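PDB 4XUK: putative hydrolase from Acinetobacter sp. NBRC 100985, which probably hydrolyses organophosphates and lactones at a two-zinc centre, as a member of the metallo-beta-lactamase superfamily. Local coordinates for residues Y6-Q10 with I287-D291. The protein carries 2 engineered substitutions. Residues are numbered along the deposited sequence; the frame is centred on the assembly and turned at random.
Sequences YYQYQ and IHFKD
A single direct hydrogen bond joins residues 6-10 to the C-terminal tail 287-291: the backbone N of Lys290 donates to OH of Tyr7 over 2.8 Å, with an N-H...O angle of 156°. The amide nitrogen lies close to the plane of the phenol ring, at its edge. Because CG of Tyr7 stands anti to the backbone N (chi1 178°), the side chain extends from its strand to the tail and brings the hydroxyl of the buried Tyr7 up to the main chain there, with CA of Phe289 3.4 Å from that OH.

The same ring makes an aromatic contact. Its CE1 edge is directed at one face of the Phe289 ring in an edge-to-face pair, the centroids 5.1 Å apart and the planes inclined at 66°. CE1 of Tyr7 sits above the rim and not the centre of that face, closest to CD2 of Phe289 at 3.5 Å. The CE1 side of the phenol is thus against Phe289, while CE2, on the other side of the ring, meets an aliphatic side chain.

This apolar partner is Ile287, which approaches Tyr7 from the opposite direction and places its CD1 3.3 Å from CE2 of Tyr7, a close approach. Tyr9 touches Ile287 more loosely, its CE1 4.0 Å from CG2 of Ile287, and the hydroxyl of Tyr9 is hydrogen-bonded to Glu211.

The second subunit packs alongside, where OG of its Ser57 hydrogen-bonds NE2 of His288. Strand 6-11 is an outermost strand of one seven-stranded mixed sheet and pairs with strand 14-26; the tail follows strand 283-286, an outermost strand of the second large sheet. The contact therefore bridges the margins of the two sheets of the metallo-beta-lactamase αβ/βα sandwich, with Ile271 of strand 271-275 touching both Tyr9 and Ile287.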
loop_
_atom_site.group_PDB
_atom_site.type_symbol
_atom_site.label_atom_id
_atom_site.label_comp_id
_atom_site.label_asym_id
_atom_site.label_seq_id
_atom_site.Cartn_x
_atom_site.Cartn_y
_atom_site.Cartn_z
ATOM N N TYR A 6 -10.043 2.219 -5.408
ATOM C CA TYR A 6 -10.356 0.813 -5.620
ATOM C C TYR A 6 -9.062 0.107 -5.959
ATOM O O TYR A 6 -8.112 0.741 -6.431
ATOM C CB TYR A 6 -11.408 0.608 -6.722
ATOM C CG TYR A 6 -10.953 0.996 -8.103
ATOM C CD1 TYR A 6 -11.125 2.295 -8.566
ATOM C CD2 TYR A 6 -10.371 0.061 -8.957
ATOM C CE1 TYR A 6 -10.719 2.664 -9.834
ATOM C CE2 TYR A 6 -9.964 0.418 -10.233
ATOM C CZ TYR A 6 -10.141 1.723 -10.663
ATOM O OH TYR A 6 -9.742 2.110 -11.926
ATOM N N TYR A 7 -9.017 -1.193 -5.703
ATOM C CA TYR A 7 -7.852 -1.994 -6.033
ATOM C C TYR A 7 -8.317 -3.400 -6.344
ATOM O O TYR A 7 -9.196 -3.931 -5.654
ATOM C CB TYR A 7 -6.839 -2.017 -4.876
ATOM C CG TYR A 7 -5.648 -2.892 -5.214
ATOM C CD1 TYR A 7 -4.591 -2.394 -5.965
ATOM C CD2 TYR A 7 -5.610 -4.227 -4.830
ATOM C CE1 TYR A 7 -3.507 -3.197 -6.301
ATOM C CE2 TYR A 7 -4.544 -5.036 -5.165
ATOM C CZ TYR A 7 -3.496 -4.508 -5.896
ATOM O OH TYR A 7 -2.434 -5.306 -6.239
ATOM N N GLN A 8 -7.737 -4.008 -7.374
ATOM C CA GLN A 8 -8.155 -5.344 -7.783
ATOM C C GLN A 8 -7.165 -6.396 -7.315
ATOM O O GLN A 8 -6.002 -6.380 -7.722
ATOM C CB GLN A 8 -8.292 -5.437 -9.314
ATOM C CG GLN A 8 -9.212 -4.390 -9.955
ATOM C CD GLN A 8 -10.690 -4.605 -9.668
ATOM O OE1 GLN A 8 -11.072 -5.422 -8.824
ATOM N NE2 GLN A 8 -11.536 -3.865 -10.386
ATOM N N TYR A 9 -7.630 -7.312 -6.469
ATOM C CA TYR A 9 -6.805 -8.430 -6.011
ATOM C C TYR A 9 -7.312 -9.720 -6.651
ATOM O O TYR A 9 -8.497 -10.034 -6.560
ATOM C CB TYR A 9 -6.839 -8.540 -4.475
ATOM C CG TYR A 9 -6.049 -9.715 -3.943
ATOM C CD1 TYR A 9 -4.665 -9.657 -3.848
ATOM C CD2 TYR A 9 -6.683 -10.890 -3.552
ATOM C CE1 TYR A 9 -3.933 -10.732 -3.375
ATOM C CE2 TYR A 9 -5.958 -11.968 -3.077
ATOM C CZ TYR A 9 -4.580 -11.876 -2.992
ATOM O OH TYR A 9 -3.850 -12.943 -2.525
ATOM N N GLN A 10 -6.423 -10.457 -7.313
ATOM C CA GLN A 10 -6.827 -11.689 -7.983
ATOM C C GLN A 10 -6.475 -12.922 -7.157
ATOM O O GLN A 10 -5.321 -13.114 -6.761
ATOM C CB GLN A 10 -6.179 -11.796 -9.367
ATOM C CG GLN A 10 -6.805 -12.875 -10.258
ATOM C CD GLN A 10 -8.126 -12.437 -10.873
ATOM O OE1 GLN A 10 -8.377 -11.241 -11.044
ATOM N NE2 GLN A 10 -8.979 -13.407 -11.210
ATOM N N ILE A 287 -0.420 -6.571 0.906
ATOM C CA ILE A 287 -0.090 -7.205 -0.367
ATOM C C ILE A 287 0.698 -6.234 -1.228
ATOM O O ILE A 287 0.666 -5.016 -1.004
ATOM C CB ILE A 287 -1.322 -7.698 -1.129
ATOM C CG1 ILE A 287 -2.372 -6.596 -1.230
ATOM C CG2 ILE A 287 -1.908 -8.929 -0.454
ATOM C CD1 ILE A 287 -2.721 -6.272 -2.649
ATOM N N HIS A 288 1.417 -6.782 -2.199
ATOM C CA HIS A 288 2.332 -6.004 -3.026
ATOM C C HIS A 288 1.586 -5.668 -4.324
ATOM O O HIS A 288 1.163 -6.577 -5.048
ATOM C CB HIS A 288 3.587 -6.852 -3.294
ATOM C CG HIS A 288 4.708 -6.115 -3.969
ATOM N ND1 HIS A 288 6.029 -6.496 -3.845
ATOM C CD2 HIS A 288 4.706 -5.031 -4.780
ATOM C CE1 HIS A 288 6.792 -5.673 -4.543
ATOM N NE2 HIS A 288 6.015 -4.776 -5.122
ATOM N N PHE A 289 1.351 -4.397 -4.587
ATOM C CA PHE A 289 0.669 -3.898 -5.791
ATOM C C PHE A 289 0.982 -4.696 -7.083
ATOM O O PHE A 289 2.203 -4.823 -7.420
ATOM C CB PHE A 289 0.964 -2.398 -5.992
ATOM C CG PHE A 289 0.056 -1.713 -6.973
ATOM C CD1 PHE A 289 0.140 -1.974 -8.321
ATOM C CD2 PHE A 289 -0.885 -0.839 -6.561
ATOM C CE1 PHE A 289 -0.691 -1.373 -9.212
ATOM C CE2 PHE A 289 -1.720 -0.242 -7.448
ATOM C CZ PHE A 289 -1.623 -0.513 -8.782
ATOM N N LYS A 290 -0.024 -5.181 -7.746
ATOM C CA LYS A 290 0.176 -5.894 -8.945
ATOM C C LYS A 290 -0.543 -5.270 -10.162
ATOM O O LYS A 290 -1.723 -5.243 -10.220
ATOM C CB LYS A 290 -0.258 -7.298 -8.716
ATOM C CG LYS A 290 0.559 -8.359 -9.397
ATOM C CD LYS A 290 0.200 -9.699 -8.811
ATOM C CE LYS A 290 1.400 -10.571 -8.503
ATOM N NZ LYS A 290 1.518 -11.099 -7.112
ATOM N N ASP A 291 0.218 -4.693 -11.050
ATOM C CA ASP A 291 -0.320 -4.214 -12.273
ATOM C C ASP A 291 -0.430 -5.451 -13.112
ATOM O O ASP A 291 -1.278 -5.502 -13.884
ATOM C CB ASP A 291 0.573 -3.168 -12.932
ATOM C CG ASP A 291 1.947 -3.712 -13.302
ATOM O OD1 ASP A 291 2.541 -4.425 -12.506
ATOM O OD2 ASP A 291 2.391 -3.445 -14.391
#